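Local coordinates for protein transcriptional regulator (Streptococcus dysgalactiae, PDB 4YV9) that acts as the receptor for SHP pheromones in quorum sensing and binds DNA, probably to switch target genes in response to the peptide signal, at residues 18-23 and 32-37; 105-110 and 124-129; 155-160 and 201-206. All blocks are in the same frame, centred on the assembly; numbering follows the deposited sequence.

Contact 1. Residues 18-23 and 32-37; sequences VSISSL and QISRFE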
# COMPACT_ATOMS: atom_id res chain seq x y z
N VAL B 18 -11.18 -2.05 -25.80
CA VAL B 18 -10.16 -1.36 -26.60
C VAL B 18 -9.72 -2.20 -27.82
O VAL B 18 -9.51 -3.41 -27.70
CB VAL B 18 -8.95 -0.99 -25.70
CG1 VAL B 18 -7.77 -0.45 -26.51
CG2 VAL B 18 -9.38 0.02 -24.66
N SER B 19 -9.62 -1.59 -29.00
CA SER B 19 -9.23 -2.33 -30.20
C SER B 19 -7.73 -2.54 -30.28
O SER B 19 -6.96 -1.76 -29.75
CB SER B 19 -9.69 -1.59 -31.47
OG SER B 19 -8.97 -0.38 -31.62
N ILE B 20 -7.31 -3.59 -30.96
CA ILE B 20 -5.89 -3.74 -31.27
C ILE B 20 -5.38 -2.56 -32.12
O ILE B 20 -4.29 -2.03 -31.90
CB ILE B 20 -5.64 -5.06 -32.00
CG1 ILE B 20 -5.82 -6.23 -31.01
CG2 ILE B 20 -4.25 -5.07 -32.65
CD1 ILE B 20 -5.84 -7.59 -31.68
N SER B 21 -6.19 -2.13 -33.08
CA SER B 21 -5.82 -1.01 -33.94
C SER B 21 -5.41 0.24 -33.15
O SER B 21 -4.40 0.90 -33.46
CB SER B 21 -6.97 -0.69 -34.88
OG SER B 21 -6.64 0.40 -35.72
N SER B 22 -6.16 0.55 -32.09
CA SER B 22 -5.91 1.77 -31.31
C SER B 22 -4.62 1.68 -30.50
O SER B 22 -4.06 2.70 -30.09
CB SER B 22 -7.09 2.05 -30.37
OG SER B 22 -7.10 1.14 -29.28
N LEU B 23 -4.13 0.46 -30.30
CA LEU B 23 -2.88 0.25 -29.58
C LEU B 23 -1.64 0.25 -30.47
O LEU B 23 -0.52 0.42 -29.97
CB LEU B 23 -2.94 -1.09 -28.84
CG LEU B 23 -3.96 -1.10 -27.71
CD1 LEU B 23 -3.92 -2.45 -27.01
CD2 LEU B 23 -3.62 0.00 -26.78
N GLN B 32 1.68 -7.60 -34.92
CA GLN B 32 2.61 -7.98 -33.86
C GLN B 32 1.91 -8.11 -32.53
O GLN B 32 2.25 -8.98 -31.71
CB GLN B 32 3.75 -6.98 -33.78
CG GLN B 32 4.76 -7.17 -34.93
CD GLN B 32 5.82 -6.10 -34.95
OE1 GLN B 32 5.54 -4.93 -34.69
NE2 GLN B 32 7.05 -6.49 -35.24
N ILE B 33 0.91 -7.26 -32.32
CA ILE B 33 0.09 -7.32 -31.13
C ILE B 33 -0.77 -8.58 -31.11
O ILE B 33 -0.82 -9.29 -30.08
CB ILE B 33 -0.78 -6.05 -31.01
CG1 ILE B 33 0.13 -4.83 -30.81
CG2 ILE B 33 -1.75 -6.17 -29.83
CD1 ILE B 33 -0.59 -3.49 -30.78
N SER B 34 -1.45 -8.86 -32.21
CA SER B 34 -2.24 -10.09 -32.33
C SER B 34 -1.39 -11.34 -32.13
O SER B 34 -1.80 -12.27 -31.42
CB SER B 34 -2.94 -10.19 -33.69
OG SER B 34 -4.07 -9.33 -33.74
N ARG B 35 -0.23 -11.37 -32.78
CA ARG B 35 0.61 -12.56 -32.68
C ARG B 35 1.07 -12.72 -31.23
O ARG B 35 1.16 -13.84 -30.73
CB ARG B 35 1.79 -12.49 -33.65
CG ARG B 35 1.36 -12.80 -35.10
CD ARG B 35 2.52 -12.96 -36.08
NE ARG B 35 3.46 -14.02 -35.71
CZ ARG B 35 3.49 -15.25 -36.24
NH1 ARG B 35 2.62 -15.61 -37.19
NH2 ARG B 35 4.39 -16.12 -35.82
N PHE B 36 1.33 -11.61 -30.55
CA PHE B 36 1.66 -11.67 -29.12
C PHE B 36 0.50 -12.19 -28.27
O PHE B 36 0.70 -13.05 -27.40
CB PHE B 36 2.09 -10.30 -28.60
CG PHE B 36 2.27 -10.27 -27.11
CD1 PHE B 36 3.11 -11.18 -26.48
CD2 PHE B 36 1.58 -9.36 -26.34
CE1 PHE B 36 3.27 -11.17 -25.10
CE2 PHE B 36 1.73 -9.33 -24.95
CZ PHE B 36 2.57 -10.23 -24.33
N GLU B 37 -0.70 -11.67 -28.48
CA GLU B 37 -1.84 -12.12 -27.68
C GLU B 37 -2.11 -13.60 -27.87
O GLU B 37 -2.54 -14.28 -26.95
CB GLU B 37 -3.09 -11.32 -28.03
CG GLU B 37 -3.00 -9.88 -27.59
CD GLU B 37 -4.30 -9.13 -27.78
OE1 GLU B 37 -5.18 -9.65 -28.50
OE2 GLU B 37 -4.43 -8.02 -27.22
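Ile20 reaches across from the short helix 20-23 and lays its side chain over one turn of helix 30-37, touching Ile33, Ser34 and Glu37 in succession. Its CB bond already points at the other segment, and the two branches leaving CB divide the work. The CG2 methyl, anti to the backbone N, packs on Ile33, lying 3.9 Å from Ile33 CG2 and nearly as close to Ile33 CB. CG1 takes the other direction, anti to the carbonyl carbon (chi1 -70°), and the extended chi2 of 170° carries CD1 past Ile33 to Ser34 and, a turn on from Ile33, Glu37. There Ile20 CD1 sits 3.2 Å from Ser34 OG, tight packing of a methyl on a hydroxyl oxygen and not a bond, and 3.8 Å from Glu37 OE1.

The two segments belong to the helix-turn-helix region near the N-terminus. Helix 20-23 and helix 30-37 occupy the places of the second and third helices of such a DNA-binding unit, the third being commonly the recognition helix. Ile33 also packs on Leu23: its CD1 meets Leu23 CB at 3.9 Å, while both Ile33 and Leu23 continue onto Leu51 of helix 45-54. No hydrogen bond joins the segments, and the apolar contact gives way to polar groups at the Ile20 tip.

Glu37 turns its carboxylate back to helix 6-15, where OE2 forms a salt bridge with Arg13, and OE1 is the oxygen that faces Ile20 CD1. Arg13 also donates to Val18 O and packs against Ile20 and Leu23. Ser19 is the N-cap of the short helix: its OG accepts from Ser22 N at 3.0 Å, with an N-H...O angle of 149°, while Ser22 OG bonds back to Ser19 O.

Contact 2. Residues 105-110 and 124-129; sequences ESTMIK and EEEVTR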
# COMPACT_ATOMS: atom_id res chain seq x y z
N GLU B 105 18.62 -15.77 3.88
CA GLU B 105 17.33 -16.43 4.07
C GLU B 105 17.35 -17.42 5.25
O GLU B 105 16.45 -17.43 6.08
CB GLU B 105 16.89 -17.16 2.81
CG GLU B 105 16.41 -16.26 1.64
CD GLU B 105 17.56 -15.60 0.91
OE1 GLU B 105 18.72 -15.90 1.25
OE2 GLU B 105 17.30 -14.78 -0.00
N SER B 106 18.37 -18.26 5.32
CA SER B 106 18.39 -19.26 6.38
C SER B 106 18.67 -18.56 7.70
O SER B 106 18.11 -18.93 8.71
CB SER B 106 19.40 -20.37 6.10
OG SER B 106 20.70 -19.86 5.90
N THR B 107 19.52 -17.52 7.67
CA THR B 107 19.76 -16.73 8.87
C THR B 107 18.44 -16.15 9.38
O THR B 107 18.16 -16.17 10.57
CB THR B 107 20.78 -15.58 8.63
OG1 THR B 107 22.11 -16.13 8.53
CG2 THR B 107 20.74 -14.58 9.78
N MSE B 108 17.61 -15.67 8.46
CA MSE B 108 16.28 -15.19 8.80
C MSE B 108 15.31 -16.29 9.28
O MSE B 108 14.49 -16.06 10.18
CB MSE B 108 15.66 -14.48 7.60
CG MSE B 108 14.26 -14.04 7.86
SE MSE B 108 13.37 -13.24 6.28
CE MSE B 108 11.60 -13.52 6.94
N ILE B 109 15.39 -17.47 8.67
CA ILE B 109 14.55 -18.60 9.09
C ILE B 109 14.89 -19.03 10.51
O ILE B 109 14.01 -19.34 11.32
CB ILE B 109 14.70 -19.80 8.14
CG1 ILE B 109 14.19 -19.43 6.75
CG2 ILE B 109 13.90 -21.00 8.65
CD1 ILE B 109 14.52 -20.45 5.69
N LYS B 110 16.19 -19.02 10.83
CA LYS B 110 16.65 -19.34 12.18
C LYS B 110 16.15 -18.31 13.19
O LYS B 110 15.75 -18.67 14.30
CB LYS B 110 18.18 -19.41 12.23
CG LYS B 110 18.79 -20.51 11.37
CD LYS B 110 20.30 -20.62 11.58
CE LYS B 110 20.94 -21.55 10.57
NZ LYS B 110 22.41 -21.71 10.84
N GLU B 124 26.30 -15.40 15.89
CA GLU B 124 26.80 -14.03 15.80
C GLU B 124 27.44 -13.77 14.45
O GLU B 124 27.28 -12.69 13.87
CB GLU B 124 27.81 -13.74 16.91
CG GLU B 124 27.22 -13.50 18.28
CD GLU B 124 28.28 -13.09 19.29
OE1 GLU B 124 29.48 -13.33 19.03
OE2 GLU B 124 27.91 -12.52 20.34
N GLU B 125 28.16 -14.76 13.94
CA GLU B 125 28.81 -14.59 12.65
C GLU B 125 27.79 -14.50 11.50
O GLU B 125 27.98 -13.71 10.58
CB GLU B 125 29.82 -15.71 12.38
CG GLU B 125 30.52 -15.57 11.03
CD GLU B 125 31.87 -16.25 10.98
OE1 GLU B 125 32.00 -17.37 11.54
OE2 GLU B 125 32.81 -15.67 10.39
N GLU B 126 26.72 -15.29 11.57
CA GLU B 126 25.66 -15.24 10.56
C GLU B 126 24.99 -13.87 10.56
O GLU B 126 24.76 -13.29 9.50
CB GLU B 126 24.59 -16.32 10.82
CG GLU B 126 24.98 -17.70 10.31
CD GLU B 126 24.04 -18.80 10.81
OE1 GLU B 126 23.60 -18.73 11.97
OE2 GLU B 126 23.76 -19.74 10.03
N VAL B 127 24.67 -13.38 11.75
CA VAL B 127 24.00 -12.10 11.91
C VAL B 127 24.90 -11.00 11.34
O VAL B 127 24.44 -10.11 10.61
CB VAL B 127 23.68 -11.81 13.40
CG1 VAL B 127 23.16 -10.40 13.57
CG2 VAL B 127 22.67 -12.83 13.93
N THR B 128 26.18 -11.08 11.67
CA THR B 128 27.16 -10.10 11.21
C THR B 128 27.28 -10.08 9.68
O THR B 128 27.41 -9.01 9.10
CB THR B 128 28.53 -10.37 11.85
OG1 THR B 128 28.42 -10.15 13.27
CG2 THR B 128 29.59 -9.43 11.28
N ARG B 129 27.23 -11.24 9.03
CA ARG B 129 27.23 -11.25 7.56
C ARG B 129 26.00 -10.53 7.03
O ARG B 129 26.07 -9.82 6.02
CB ARG B 129 27.27 -12.68 7.00
CG ARG B 129 28.61 -13.38 7.18
CD ARG B 129 28.74 -14.60 6.29
NE ARG B 129 27.74 -15.62 6.57
CZ ARG B 129 27.88 -16.58 7.47
NH1 ARG B 129 28.99 -16.66 8.19
NH2 ARG B 129 26.92 -17.48 7.65
O HOH W 1 22.67 -18.67 7.58
O HOH W 2 23.69 -14.21 7.07
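Lys110 and Glu126 form a salt bridge between helix 103-113 and helix 124-136. The Lys110 chain is extended beyond CG and meets the Glu126 side chain at about a right angle, with Lys110 NZ modelled 2.5 Å from Glu126 OE2, a length that is doubtful. The ammonium uses the syn lone pair of OE2, on the side of the other oxygen. Glu126 OE1 accepts from Ser123 N, just before its own helix, so both carboxylate oxygens are engaged and the rotation of the group is fixed. A second salt bridge between the same helices joins Arg129 to Asp103.

Packing follows where the backbones come nearest, at Thr107 and Glu126. With OG1 beside the backbone N (chi1 -74°), the Thr107 hydroxyl lies against the aliphatic part of Glu126, Thr107 OG1 being 3.4 Å from Glu126 CB; its main polar partner is Asp103 O, one turn back.

Two waters supply further polar links. One lies within bonding distance of Ser106 OG, Thr107 OG1 and Glu126 OE2. The other links Thr107 OG1 with Glu126 O, 2.8 Å from the latter, tying a side chain to the neighbouring backbone.

Thr107 and Val127 both also touch Pro122 of the connecting loop. Two successive helices brought side by side across a loop are the arrangement expected of the TPR-like helical repeats that build the Rgg C-terminal domain.

Contact 3. Residues 155-160 and 201-206; sequences INYNTL and FDHSHY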
# COMPACT_ATOMS: atom_id res chain seq x y z
N ILE B 155 20.39 -8.64 16.62
CA ILE B 155 21.32 -7.55 16.33
C ILE B 155 21.56 -6.69 17.58
O ILE B 155 20.61 -6.32 18.28
CB ILE B 155 20.78 -6.66 15.18
CG1 ILE B 155 20.42 -7.54 13.98
CG2 ILE B 155 21.79 -5.57 14.82
CD1 ILE B 155 19.68 -6.85 12.84
N ASN B 156 22.83 -6.39 17.89
CA ASN B 156 23.10 -5.59 19.08
C ASN B 156 22.46 -4.22 18.90
O ASN B 156 22.36 -3.73 17.77
CB ASN B 156 24.61 -5.47 19.35
CG ASN B 156 25.34 -4.70 18.27
OD1 ASN B 156 25.59 -5.22 17.18
ND2 ASN B 156 25.71 -3.46 18.58
N TYR B 157 21.98 -3.63 20.00
CA TYR B 157 21.15 -2.44 19.91
C TYR B 157 21.78 -1.32 19.08
O TYR B 157 21.09 -0.67 18.28
CB TYR B 157 20.81 -1.87 21.29
CG TYR B 157 20.26 -0.46 21.18
CD1 TYR B 157 18.95 -0.25 20.74
CD2 TYR B 157 21.06 0.65 21.45
CE1 TYR B 157 18.45 1.03 20.60
CE2 TYR B 157 20.56 1.93 21.31
CZ TYR B 157 19.26 2.12 20.88
OH TYR B 157 18.76 3.39 20.74
N ASN B 158 23.07 -1.07 19.27
CA ASN B 158 23.68 0.05 18.57
C ASN B 158 23.78 -0.19 17.07
O ASN B 158 23.68 0.75 16.29
CB ASN B 158 25.06 0.37 19.14
CG ASN B 158 25.04 1.59 20.03
OD1 ASN B 158 24.92 2.72 19.54
ND2 ASN B 158 25.13 1.38 21.34
N THR B 159 23.97 -1.44 16.66
CA THR B 159 24.01 -1.76 15.24
C THR B 159 22.60 -1.67 14.68
O THR B 159 22.39 -1.18 13.57
CB THR B 159 24.60 -3.16 14.97
OG1 THR B 159 25.97 -3.19 15.40
CG2 THR B 159 24.53 -3.51 13.49
N LEU B 160 21.64 -2.12 15.47
CA LEU B 160 20.23 -2.03 15.09
C LEU B 160 19.83 -0.58 14.87
O LEU B 160 19.18 -0.25 13.87
CB LEU B 160 19.34 -2.67 16.16
CG LEU B 160 17.83 -2.65 15.92
CD1 LEU B 160 17.47 -3.36 14.64
CD2 LEU B 160 17.10 -3.31 17.10
N PHE B 201 17.67 8.21 25.25
CA PHE B 201 16.71 9.26 24.90
C PHE B 201 17.19 10.14 23.74
O PHE B 201 16.38 10.81 23.08
CB PHE B 201 16.41 10.10 26.14
CG PHE B 201 15.80 9.30 27.25
CD1 PHE B 201 14.60 8.63 27.05
CD2 PHE B 201 16.44 9.16 28.47
CE1 PHE B 201 14.03 7.87 28.06
CE2 PHE B 201 15.89 8.41 29.48
CZ PHE B 201 14.68 7.76 29.28
N ASP B 202 18.49 10.12 23.50
CA ASP B 202 19.08 10.69 22.29
C ASP B 202 18.49 10.02 21.06
O ASP B 202 17.97 10.67 20.14
CB ASP B 202 20.60 10.50 22.31
CG ASP B 202 20.99 9.09 22.77
OD1 ASP B 202 20.20 8.47 23.52
OD2 ASP B 202 22.08 8.61 22.38
N HIS B 203 18.58 8.70 21.06
CA HIS B 203 18.09 7.89 19.96
C HIS B 203 16.58 8.01 19.86
O HIS B 203 16.03 8.11 18.76
CB HIS B 203 18.51 6.44 20.15
CG HIS B 203 19.99 6.24 20.07
ND1 HIS B 203 20.58 5.00 20.13
CD2 HIS B 203 21.00 7.13 19.91
CE1 HIS B 203 21.89 5.13 20.02
NE2 HIS B 203 22.17 6.41 19.89
N SER B 204 15.91 8.01 21.01
CA SER B 204 14.45 8.15 21.05
C SER B 204 14.01 9.45 20.37
O SER B 204 13.11 9.44 19.53
CB SER B 204 13.94 8.12 22.49
OG SER B 204 14.29 6.91 23.12
N HIS B 205 14.66 10.55 20.73
CA HIS B 205 14.32 11.86 20.17
C HIS B 205 14.47 11.89 18.65
O HIS B 205 13.57 12.33 17.95
CB HIS B 205 15.19 12.95 20.80
CG HIS B 205 14.87 14.32 20.30
ND1 HIS B 205 15.47 14.87 19.19
CD2 HIS B 205 13.98 15.25 20.75
CE1 HIS B 205 14.98 16.08 18.98
NE2 HIS B 205 14.08 16.33 19.91
N TYR B 206 15.62 11.43 18.15
CA TYR B 206 15.81 11.26 16.71
C TYR B 206 14.66 10.48 16.06
O TYR B 206 14.12 10.91 15.05
CB TYR B 206 17.15 10.57 16.42
CG TYR B 206 17.35 10.16 14.96
CD1 TYR B 206 16.86 8.95 14.48
CD2 TYR B 206 18.04 10.99 14.07
CE1 TYR B 206 17.03 8.58 13.15
CE2 TYR B 206 18.22 10.63 12.74
CZ TYR B 206 17.72 9.42 12.29
OH TYR B 206 17.88 9.04 10.97
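Tyr157 and His203 meet rim to rim, neither ring lying over the face of the other. Their planes are tilted 23° apart and their centroids are separated by 5.4 Å, a pairing in which the phenol hydroxyl is directed at the edge of the imidazole. Tyr157 OH reaches His203 ND1 at 2.5 Å, a short hydrogen bond in which either atom could be the donor. Tyr157 CG is anti to the backbone N (chi1 165°), which extends the phenol out from helix 157-169, while His203 turns its CG anti to the carbonyl carbon and presents ND1 to the incoming oxygen. Tyr157 OH also lies 3.1 Å from His203 CB.

Asn158 comes to another part of the same imidazole edge: its OD1 lies in the ring plane, 3.9 Å from His203 CE1, and its amide stands 89° from the ring. This is a looser approach, at a solvent-exposed residue.

Tyr157 OH has a second hydrogen-bond partner in Ser195 OG of helix 179-197, which helps to fix the phenol oxygen. Phe161 stacks on His203, and Tyr200 stacks on Tyr157 and also meets the His203 ring, making a four-ring aromatic cluster. The nearest CA atoms, those of Asn158 and His203, are 9.7 Å apart, so long side chains span the gap. The starts of helices 157-169 and 201-215 thus meet across the intervening helix 179-197, consistent with the TPR-like helical array of the Rgg C-terminal domain.

In the fold
Contact 1 is the buried one, whereas contact 2 is partly buried and contact 3 lies at the surface. Contact 1 stands apart in the helix-turn-helix region, its centre about 49 Å from that of contact 2 and about 56 Å from that of contact 3, and is joined mainly by aliphatic packing. Contacts 2 and 3 both lie in the TPR-like C-terminal region and touch through Val127 and Ile155, where helix 124-136 meets the residues leading into helix 157-169. Their chemistry is polar but different: contact 2 combines a salt bridge with bridging waters between adjacent helices, while contact 3 relies on an aromatic hydrogen-bonded pair across a wider gap.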